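PDB 3CS3: sugar-binding transcriptional regulator, LacI family from Enterococcus faecalis, which probably regulates transcription as a DNA-binding repressor of the LacI family whose sugar-binding domain, the part crystallised here, would sense a ligand. Local coordinates for residues 8-13 with 40-45; 26-31 with 231-236; 32-37 with 241-246. All coordinates share one frame; numbering follows the deposited sequence. Where two conformers were deposited one is given.

In the fold
All three contacts lie in one lobe, the one built on the mixed sheet that begins with strands 40-45 and 10-15. Contact 1 joins those two strands, and helix 23-35, which connects them in the chain, supplies one side of both other contacts. Contacts 2 and 3 follow each other along the pairing of this helix with helix 232-247, their centres about 11 Å apart; contact 1 is centred about 14 Å from contact 2 and 12 Å from contact 3. Met41 and Leu34 link sheet to helix. Some 200 residues separate the helices in sequence, so the pairing brings the beginning of this domain against its late helix.

Contact 1. Residues 8-13 with 40-45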
loop_
_atom_site.group_PDB
_atom_site.type_symbol
_atom_site.label_atom_id
_atom_site.label_comp_id
_atom_site.label_asym_id
_atom_site.label_seq_id
_atom_site.Cartn_x
_atom_site.Cartn_y
_atom_site.Cartn_z
ATOM N N THR A 8 26.253 -7.101 3.457
ATOM C CA THR A 8 25.311 -6.709 4.500
ATOM C C THR A 8 24.093 -7.621 4.545
ATOM O O THR A 8 23.269 -7.508 5.464
ATOM C CB THR A 8 24.818 -5.257 4.279
ATOM O OG1 THR A 8 24.110 -5.167 3.034
ATOM C CG2 THR A 8 25.986 -4.285 4.252
ATOM N N ASN A 9 24.023 -8.536 3.570
ATOM C CA ASN A 9 22.831 -9.342 3.246
ATOM C C ASN A 9 21.490 -8.590 3.234
ATOM O O ASN A 9 20.449 -9.086 3.689
ATOM C CB ASN A 9 22.801 -10.752 3.902
ATOM C CG ASN A 9 22.643 -10.743 5.427
ATOM O OD1 ASN A 9 23.058 -11.699 6.085
ATOM N ND2 ASN A 9 22.013 -9.714 5.986
ATOM N N ILE A 10 21.534 -7.382 2.669
ATOM C CA ILE A 10 20.359 -6.517 2.511
ATOM C C ILE A 10 20.200 -6.083 1.053
ATOM O O ILE A 10 21.157 -5.633 0.410
ATOM C CB ILE A 10 20.400 -5.276 3.458
ATOM C CG1 ILE A 10 20.420 -5.725 4.922
ATOM C CG2 ILE A 10 19.168 -4.385 3.261
ATOM C CD1 ILE A 10 20.888 -4.670 5.900
ATOM N N ILE A 11 18.992 -6.257 0.526
ATOM C CA ILE A 11 18.652 -5.762 -0.803
ATOM C C ILE A 11 17.792 -4.510 -0.653
ATOM O O ILE A 11 16.820 -4.510 0.098
ATOM C CB ILE A 11 17.921 -6.850 -1.654
ATOM C CG1 ILE A 11 18.784 -8.119 -1.792
ATOM C CG2 ILE A 11 17.509 -6.309 -3.030
ATOM C CD1 ILE A 11 20.152 -7.907 -2.459
ATOM N N GLY A 12 18.183 -3.438 -1.335
ATOM C CA GLY A 12 17.365 -2.227 -1.406
ATOM C C GLY A 12 16.304 -2.356 -2.485
ATOM O O GLY A 12 16.607 -2.687 -3.626
ATOM N N VAL A 13 15.051 -2.114 -2.125
ATOM C CA VAL A 13 13.962 -2.198 -3.084
ATOM C C VAL A 13 13.405 -0.795 -3.306
ATOM O O VAL A 13 12.898 -0.166 -2.383
ATOM C CB VAL A 13 12.870 -3.187 -2.628
ATOM C CG1 VAL A 13 11.724 -3.223 -3.624
ATOM C CG2 VAL A 13 13.460 -4.589 -2.450
ATOM N N GLU A 40 17.697 -10.023 3.512
ATOM C CA GLU A 40 16.572 -9.198 3.917
ATOM C C GLU A 40 16.448 -7.989 3.008
ATOM O O GLU A 40 17.327 -7.709 2.191
ATOM C CB GLU A 40 16.710 -8.757 5.373
ATOM C CG GLU A 40 16.263 -9.810 6.376
ATOM C CD GLU A 40 16.290 -9.305 7.805
ATOM O OE1 GLU A 40 17.208 -8.528 8.148
ATOM O OE2 GLU A 40 15.392 -9.692 8.585
ATOM N N MET A 41 15.352 -7.263 3.157
ATOM C CA MET A 41 15.061 -6.185 2.244
ATOM C C MET A 41 14.688 -4.895 2.965
ATOM O O MET A 41 14.072 -4.921 4.027
ATOM C CB MET A 41 14.007 -6.653 1.229
ATOM C CG MET A 41 12.747 -5.837 1.124
ATOM S SD MET A 41 11.420 -6.895 0.547
ATOM C CE MET A 41 10.051 -6.233 1.503
ATOM N N ILE A 42 15.136 -3.772 2.418
ATOM C CA ILE A 42 14.579 -2.484 2.803
ATOM C C ILE A 42 13.915 -1.837 1.597
ATOM O O ILE A 42 14.379 -1.985 0.462
ATOM C CB ILE A 42 15.601 -1.530 3.471
ATOM C CG1 ILE A 42 16.833 -1.327 2.592
ATOM C CG2 ILE A 42 15.984 -2.064 4.841
ATOM C CD1 ILE A 42 17.120 0.129 2.285
ATOM N N VAL A 43 12.809 -1.148 1.847
ATOM C CA VAL A 43 12.040 -0.532 0.783
ATOM C C VAL A 43 12.174 0.978 0.891
ATOM O O VAL A 43 12.000 1.540 1.969
ATOM C CB VAL A 43 10.558 -0.962 0.839
ATOM C CG1 VAL A 43 9.765 -0.342 -0.305
ATOM C CG2 VAL A 43 10.439 -2.475 0.795
ATOM N N CYS A 44 12.503 1.623 -0.226
ATOM C CA CYS A 44 12.613 3.073 -0.280
ATOM C C CYS A 44 11.755 3.649 -1.389
ATOM O O CYS A 44 11.661 3.081 -2.472
ATOM C CB CYS A 44 14.065 3.500 -0.463
ATOM S SG CYS A 44 15.103 3.003 0.916
ATOM N N SER A 45 11.130 4.785 -1.110
ATOM C CA SER A 45 10.240 5.413 -2.070
ATOM C C SER A 45 10.298 6.933 -1.981
ATOM O O SER A 45 10.545 7.488 -0.918
ATOM C CB SER A 45 8.813 4.926 -1.845
ATOM O OG SER A 45 8.044 5.167 -2.999
#
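Ile10 has CG1 beside its backbone N (chi1 -61°), which puts CG2 anti to that nitrogen, and Ile42 holds CG1 between its own N and carbonyl carbon (chi1 55°); these torsions bring Ile10 CG2 to 3.9 Å from Ile42 CG1. On the other face of the sheet, Val13 CG2 lies 3.9 Å from Met41 CG. Both pairs meet at an angle rather than alongside.

The backbone supplies the polar part. Five hydrogen bonds link the strands, from Glu40 N to Asn9 O at one end to Cys44 N to Val13 O at the other. Val13 N reaches Ile42 O at 2.7 Å, the shortest of the five. Ile11 O takes Ile42 N at 3.0 Å and also faces Met41 CA at 3.2 Å, a CA-H...O contact.

Met41 packs onward against Leu27, Ile30 and Leu34 of helix 23-35. Ile42 and Ile10 pack on Phe52 of the second subunit, whose strand pairs antiparallel with 43-45 and carries the sheet across the interface. The parallel register, Ile10 with Glu40 through Val13 with Val43, completes a beta-alpha-beta unit of the periplasmic-binding-protein-like fold.

Contact 2. Residues 26-31 with 231-236. With SO4 (sulfate ion), chain D.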
loop_
_atom_site.group_PDB
_atom_site.type_symbol
_atom_site.label_atom_id
_atom_site.label_comp_id
_atom_site.label_asym_id
_atom_site.label_seq_id
_atom_site.Cartn_x
_atom_site.Cartn_y
_atom_site.Cartn_z
ATOM N N LEU A 26 3.824 -8.224 -4.133
ATOM C CA LEU A 26 5.134 -8.191 -4.775
ATOM C C LEU A 26 6.250 -8.241 -3.723
ATOM O O LEU A 26 7.168 -9.059 -3.824
ATOM C CB LEU A 26 5.277 -6.932 -5.637
ATOM C CG LEU A 26 6.627 -6.710 -6.327
ATOM C CD1 LEU A 26 6.815 -7.648 -7.501
ATOM C CD2 LEU A 26 6.776 -5.272 -6.759
ATOM N N LEU A 27 6.145 -7.368 -2.719
ATOM C CA LEU A 27 7.064 -7.321 -1.579
ATOM C C LEU A 27 7.134 -8.620 -0.771
ATOM O O LEU A 27 8.210 -8.987 -0.299
ATOM C CB LEU A 27 6.712 -6.146 -0.660
ATOM C CG LEU A 27 7.417 -4.788 -0.823
ATOM C CD1 LEU A 27 8.207 -4.642 -2.124
ATOM C CD2 LEU A 27 6.408 -3.662 -0.694
ATOM N N GLU A 28 5.998 -9.304 -0.612
ATOM C CA GLU A 28 5.920 -10.589 0.093
ATOM C C GLU A 28 6.672 -11.675 -0.660
ATOM O O GLU A 28 7.280 -12.561 -0.066
ATOM C CB GLU A 28 4.461 -11.026 0.265
ATOM C CG GLU A 28 3.770 -10.519 1.527
ATOM C CD GLU A 28 2.363 -11.091 1.703
ATOM O OE1 GLU A 28 2.094 -12.209 1.202
ATOM O OE2 GLU A 28 1.528 -10.420 2.351
ATOM N N GLY A 29 6.593 -11.607 -1.986
ATOM C CA GLY A 29 7.297 -12.533 -2.859
ATOM C C GLY A 29 8.794 -12.298 -2.853
ATOM O O GLY A 29 9.573 -13.259 -2.859
ATOM N N ILE A 30 9.194 -11.023 -2.858
ATOM C CA ILE A 30 10.602 -10.636 -2.708
ATOM C C ILE A 30 11.147 -11.155 -1.369
ATOM O O ILE A 30 12.160 -11.868 -1.347
ATOM C CB ILE A 30 10.819 -9.098 -2.854
ATOM C CG1 ILE A 30 10.463 -8.624 -4.271
ATOM C CG2 ILE A 30 12.262 -8.729 -2.583
ATOM C CD1 ILE A 30 10.586 -7.111 -4.492
ATOM N N LYS A 31 10.442 -10.832 -0.281
ATOM C CA LYS A 31 10.782 -11.290 1.075
ATOM C C LYS A 31 11.009 -12.794 1.192
ATOM O O LYS A 31 12.023 -13.219 1.745
ATOM C CB LYS A 31 9.693 -10.886 2.068
ATOM C CG LYS A 31 10.044 -9.711 2.957
ATOM C CD LYS A 31 8.867 -9.303 3.853
ATOM C CE LYS A 31 8.339 -10.461 4.716
ATOM N NZ LYS A 31 9.230 -10.808 5.861
ATOM N N SER A 231 0.732 -13.079 -11.672
ATOM C CA SER A 231 1.147 -13.430 -10.316
ATOM C C SER A 231 2.150 -12.411 -9.777
ATOM O O SER A 231 3.309 -12.376 -10.218
ATOM C CB SER A 231 1.743 -14.836 -10.277
ATOM O OG SER A 231 1.911 -15.265 -8.936
ATOM N N LYS A 232 1.704 -11.580 -8.835
ATOM C CA LYS A 232 2.584 -10.591 -8.205
ATOM C C LYS A 232 3.600 -11.237 -7.260
ATOM O O LYS A 232 4.733 -10.761 -7.157
ATOM C CB LYS A 232 1.794 -9.535 -7.441
ATOM C CG LYS A 232 0.771 -8.762 -8.246
ATOM C CD LYS A 232 -0.615 -9.301 -7.963
ATOM C CE LYS A 232 -1.634 -8.198 -7.886
ATOM N NZ LYS A 232 -2.996 -8.786 -7.914
ATOM N N HIS A 233 3.180 -12.310 -6.582
ATOM C CA HIS A 233 4.047 -13.084 -5.695
ATOM C C HIS A 233 5.240 -13.647 -6.457
ATOM O O HIS A 233 6.375 -13.587 -5.976
ATOM C CB HIS A 233 3.278 -14.241 -5.036
ATOM C CG HIS A 233 2.388 -13.830 -3.902
ATOM N ND1 HIS A 233 2.823 -13.039 -2.858
ATOM C CD2 HIS A 233 1.098 -14.134 -3.628
ATOM C CE1 HIS A 233 1.832 -12.857 -2.003
ATOM N NE2 HIS A 233 0.772 -13.510 -2.448
ATOM N N ARG A 234 4.974 -14.190 -7.649
ATOM C CA ARG A 234 6.019 -14.803 -8.469
ATOM C C ARG A 234 6.942 -13.765 -9.091
ATOM O O ARG A 234 8.136 -14.004 -9.230
ATOM C CB ARG A 234 5.415 -15.705 -9.544
ATOM C CG ARG A 234 4.753 -16.950 -8.982
ATOM C CD ARG A 234 4.287 -17.863 -10.093
ATOM N NE ARG A 234 3.267 -18.805 -9.639
ATOM C CZ ARG A 234 2.921 -19.905 -10.299
ATOM N NH1 ARG A 234 3.525 -20.219 -11.442
ATOM N NH2 ARG A 234 1.977 -20.698 -9.809
ATOM N N TRP A 235 6.378 -12.614 -9.463
ATOM C CA TRP A 235 7.164 -11.484 -9.962
ATOM C C TRP A 235 8.250 -11.136 -8.938
ATOM O O TRP A 235 9.430 -11.066 -9.277
ATOM C CB TRP A 235 6.241 -10.296 -10.237
ATOM C CG TRP A 235 6.835 -9.154 -11.025
ATOM C CD1 TRP A 235 8.026 -9.133 -11.702
ATOM C CD2 TRP A 235 6.223 -7.875 -11.253
ATOM N NE1 TRP A 235 8.198 -7.910 -12.315
ATOM C CE2 TRP A 235 7.108 -7.123 -12.055
ATOM C CE3 TRP A 235 5.014 -7.289 -10.844
ATOM C CZ2 TRP A 235 6.825 -5.809 -12.457
ATOM C CZ3 TRP A 235 4.736 -5.984 -11.243
ATOM C CH2 TRP A 235 5.643 -5.260 -12.042
ATOM N N GLY A 236 7.843 -10.984 -7.680
ATOM C CA GLY A 236 8.764 -10.788 -6.565
ATOM C C GLY A 236 9.713 -11.939 -6.259
ATOM O O GLY A 236 10.878 -11.711 -5.941
HETATM S S SO4 D . -0.853 -13.102 -6.497
HETATM O O1 SO4 D . -1.422 -14.303 -5.893
HETATM O O2 SO4 D . 0.502 -13.401 -6.942
HETATM O O3 SO4 D . -1.670 -12.698 -7.638
HETATM O O4 SO4 D . -0.819 -12.021 -5.515
#
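Gly29 and Gly236 meet backbone to backbone where helices 26-31 and 232-236 of the periplasmic-binding-protein-like fold cross at -41°, their axes only 6.6 Å apart. Gly29 C lies 3.5 Å from Gly236 C, and neither residue has a side chain to hold the backbones apart. No hydrogen bond crosses between the two segments; carbonyls instead face CA-H groups, as at Gly29 CA to His233 O, 3.4 Å, and Ile30 CA to Gly236 O.

On the side of Leu26 and Trp235 the packing is apolar and buried. With CG anti to the backbone N (chi1 177°), Leu26 extends CD1 to 3.5 Å from Gly236 N and 3.8 Å from Trp235 CD2. The indole is anchored by a hydrogen bond from NE1 to Val98 O, and Leu26 also packs on Leu64.

The solvent side is looser. Glu28 and His233, both exposed, lie side by side and point the same way in the conformers given, with Glu28 OE1 at the ring edge, 3.3 Å from His233 CE1; since each was deposited in two conformers, this pairing is doubtful as a fixed feature. Beyond the ring a sulfate, probably from the crystallisation liquor, sits at the start of helix 232-247, where the helix dipole would probably attract an anion. Its O2 accepts a nearly straight hydrogen bond from His233 N, 2.9 Å long with 172° at the hydrogen.

Contact 3. Residues 32-37 with 241-246; sequences KGLALF and EKIIHL
Ile244 lays CG2 over the centre of the Phe37 ring, 3.8 Å from the centroid and 12° off the ring normal, a CH-pi contact. Its other branch reaches the same ring nearer the rim, where CG1 approaches Phe37 CD2 at 3.6 Å. Beside this pair, Leu34 CD2 touches two isoleucines at once, standing 4.0 Å from Ile243 CG2 and also 4.0 Å from Ile244 CD1. His245 contributes at the margin: Phe37 CZ comes to 4.3 Å from His245 CE1, near the plane of the imidazole and at its edge.

The torsions of Ile244 explain its double use. CG2 stands anti to the backbone N while CG1 lies beside that nitrogen (chi1 -63°), which sets CG2 over the centre of the ring and CG1 near CD2. Phe37 follows Leu34 three residues on, and its N is hydrogen-bonded to Leu34 O at 3.1 Å, a bond that fixes the local backbone.

Further out, Tyr39 packs on Leu34 and Ile244. Ile243 continues the packing from this contact to Ser82 and Val84 of strand 82-85. No hydrogen bond crosses between the segments, which implies that they are held by dispersion and apolar burial, with one directional element, the methyl over the ring.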
loop_
_atom_site.group_PDB
_atom_site.type_symbol
_atom_site.label_atom_id
_atom_site.label_comp_id
_atom_site.label_asym_id
_atom_site.label_seq_id
_atom_site.Cartn_x
_atom_site.Cartn_y
_atom_site.Cartn_z
ATOM N N LYS A 32 10.065 -13.574 0.661
ATOM C CA LYS A 32 10.113 -15.032 0.742
ATOM C C LYS A 32 11.274 -15.599 -0.070
ATOM O O LYS A 32 11.928 -16.554 0.361
ATOM C CB LYS A 32 8.782 -15.650 0.290
ATOM C CG LYS A 32 8.480 -17.036 0.879
ATOM C CD LYS A 32 8.925 -18.181 -0.034
ATOM C CE LYS A 32 8.676 -19.551 0.599
ATOM N NZ LYS A 32 9.648 -19.878 1.684
ATOM N N GLY A 33 11.532 -15.007 -1.232
ATOM C CA GLY A 33 12.620 -15.443 -2.094
ATOM C C GLY A 33 13.983 -15.122 -1.511
ATOM O O GLY A 33 14.925 -15.905 -1.645
ATOM N N LEU A 34 14.079 -13.969 -0.855
ATOM C CA LEU A 34 15.325 -13.529 -0.236
ATOM C C LEU A 34 15.646 -14.274 1.062
ATOM O O LEU A 34 16.816 -14.542 1.339
ATOM C CB LEU A 34 15.308 -12.018 0.010
ATOM C CG LEU A 34 15.369 -11.086 -1.207
ATOM C CD1 LEU A 34 15.348 -9.640 -0.747
ATOM C CD2 LEU A 34 16.605 -11.361 -2.043
ATOM N N ALA A 35 14.613 -14.609 1.841
ATOM C CA ALA A 35 14.780 -15.307 3.123
ATOM C C ALA A 35 15.416 -16.687 2.976
ATOM O O ALA A 35 16.157 -17.120 3.858
ATOM C CB ALA A 35 13.455 -15.413 3.864
ATOM N N LEU A 36 15.135 -17.355 1.857
ATOM C CA LEU A 36 15.722 -18.666 1.538
ATOM C C LEU A 36 17.244 -18.614 1.421
ATOM O O LEU A 36 17.926 -19.607 1.675
ATOM C CB LEU A 36 15.131 -19.227 0.241
ATOM C CG LEU A 36 13.642 -19.579 0.214
ATOM C CD1 LEU A 36 13.182 -19.835 -1.215
ATOM C CD2 LEU A 36 13.336 -20.778 1.108
ATOM N N PHE A 37 17.758 -17.448 1.037
ATOM C CA PHE A 37 19.188 -17.212 0.923
ATOM C C PHE A 37 19.721 -16.344 2.066
ATOM O O PHE A 37 20.811 -15.774 1.953
ATOM C CB PHE A 37 19.506 -16.570 -0.431
ATOM C CG PHE A 37 19.164 -17.439 -1.603
ATOM C CD1 PHE A 37 19.985 -18.505 -1.958
ATOM C CD2 PHE A 37 18.018 -17.195 -2.351
ATOM C CE1 PHE A 37 19.669 -19.315 -3.042
ATOM C CE2 PHE A 37 17.693 -17.999 -3.442
ATOM C CZ PHE A 37 18.520 -19.061 -3.788
ATOM N N GLU A 241 15.246 -14.249 -6.682
ATOM C CA GLU A 241 16.169 -15.316 -7.078
ATOM C C GLU A 241 17.169 -14.818 -8.119
ATOM O O GLU A 241 18.305 -15.283 -8.167
ATOM C CB GLU A 241 15.413 -16.576 -7.562
ATOM C CG GLU A 241 15.394 -16.826 -9.087
ATOM C CD GLU A 241 14.624 -18.082 -9.502
ATOM O OE1 GLU A 241 13.771 -18.572 -8.725
ATOM O OE2 GLU A 241 14.870 -18.577 -10.621
ATOM N N LYS A 242 16.741 -13.854 -8.931
ATOM C CA LYS A 242 17.580 -13.277 -9.966
ATOM C C LYS A 242 18.679 -12.404 -9.393
ATOM O O LYS A 242 19.775 -12.390 -9.924
ATOM C CB LYS A 242 16.739 -12.452 -10.938
ATOM C CG LYS A 242 17.172 -12.570 -12.386
ATOM C CD LYS A 242 16.153 -13.333 -13.218
ATOM C CE LYS A 242 16.099 -14.815 -12.879
ATOM N NZ LYS A 242 15.694 -15.636 -14.039
ATOM N N ILE A 243 18.377 -11.668 -8.323
ATOM C CA ILE A 243 19.362 -10.790 -7.688
ATOM C C ILE A 243 20.430 -11.595 -6.923
ATOM O O ILE A 243 21.609 -11.244 -6.952
ATOM C CB ILE A 243 18.688 -9.637 -6.833
ATOM C CG1 ILE A 243 19.701 -8.579 -6.421
ATOM C CG2 ILE A 243 17.962 -10.146 -5.607
ATOM C CD1 ILE A 243 19.931 -7.559 -7.457
ATOM N N ILE A 244 20.015 -12.690 -6.284
ATOM C CA ILE A 244 20.950 -13.602 -5.632
ATOM C C ILE A 244 21.890 -14.226 -6.660
ATOM O O ILE A 244 23.104 -14.072 -6.551
ATOM C CB ILE A 244 20.224 -14.706 -4.815
ATOM C CG1 ILE A 244 19.397 -14.095 -3.667
ATOM C CG2 ILE A 244 21.213 -15.761 -4.297
ATOM C CD1 ILE A 244 20.154 -13.136 -2.748
ATOM N N HIS A 245 21.319 -14.887 -7.669
ATOM C CA HIS A 245 22.085 -15.544 -8.734
ATOM C C HIS A 245 23.033 -14.582 -9.440
ATOM O O HIS A 245 24.176 -14.932 -9.709
ATOM C CB HIS A 245 21.148 -16.206 -9.753
ATOM C CG HIS A 245 20.567 -17.510 -9.293
ATOM N ND1 HIS A 245 20.021 -17.686 -8.038
ATOM C CD2 HIS A 245 20.427 -18.695 -9.930
ATOM C CE1 HIS A 245 19.584 -18.926 -7.919
ATOM N NE2 HIS A 245 19.817 -19.560 -9.053
ATOM N N LEU A 246 22.561 -13.365 -9.700
ATOM C CA LEU A 246 23.348 -12.345 -10.393
ATOM C C LEU A 246 24.554 -11.874 -9.579
ATOM O O LEU A 246 25.642 -11.685 -10.133
ATOM C CB LEU A 246 22.457 -11.157 -10.793
ATOM C CG LEU A 246 23.031 -9.889 -11.423
ATOM C CD1 LEU A 246 23.672 -10.174 -12.768
ATOM C CD2 LEU A 246 21.932 -8.862 -11.558
#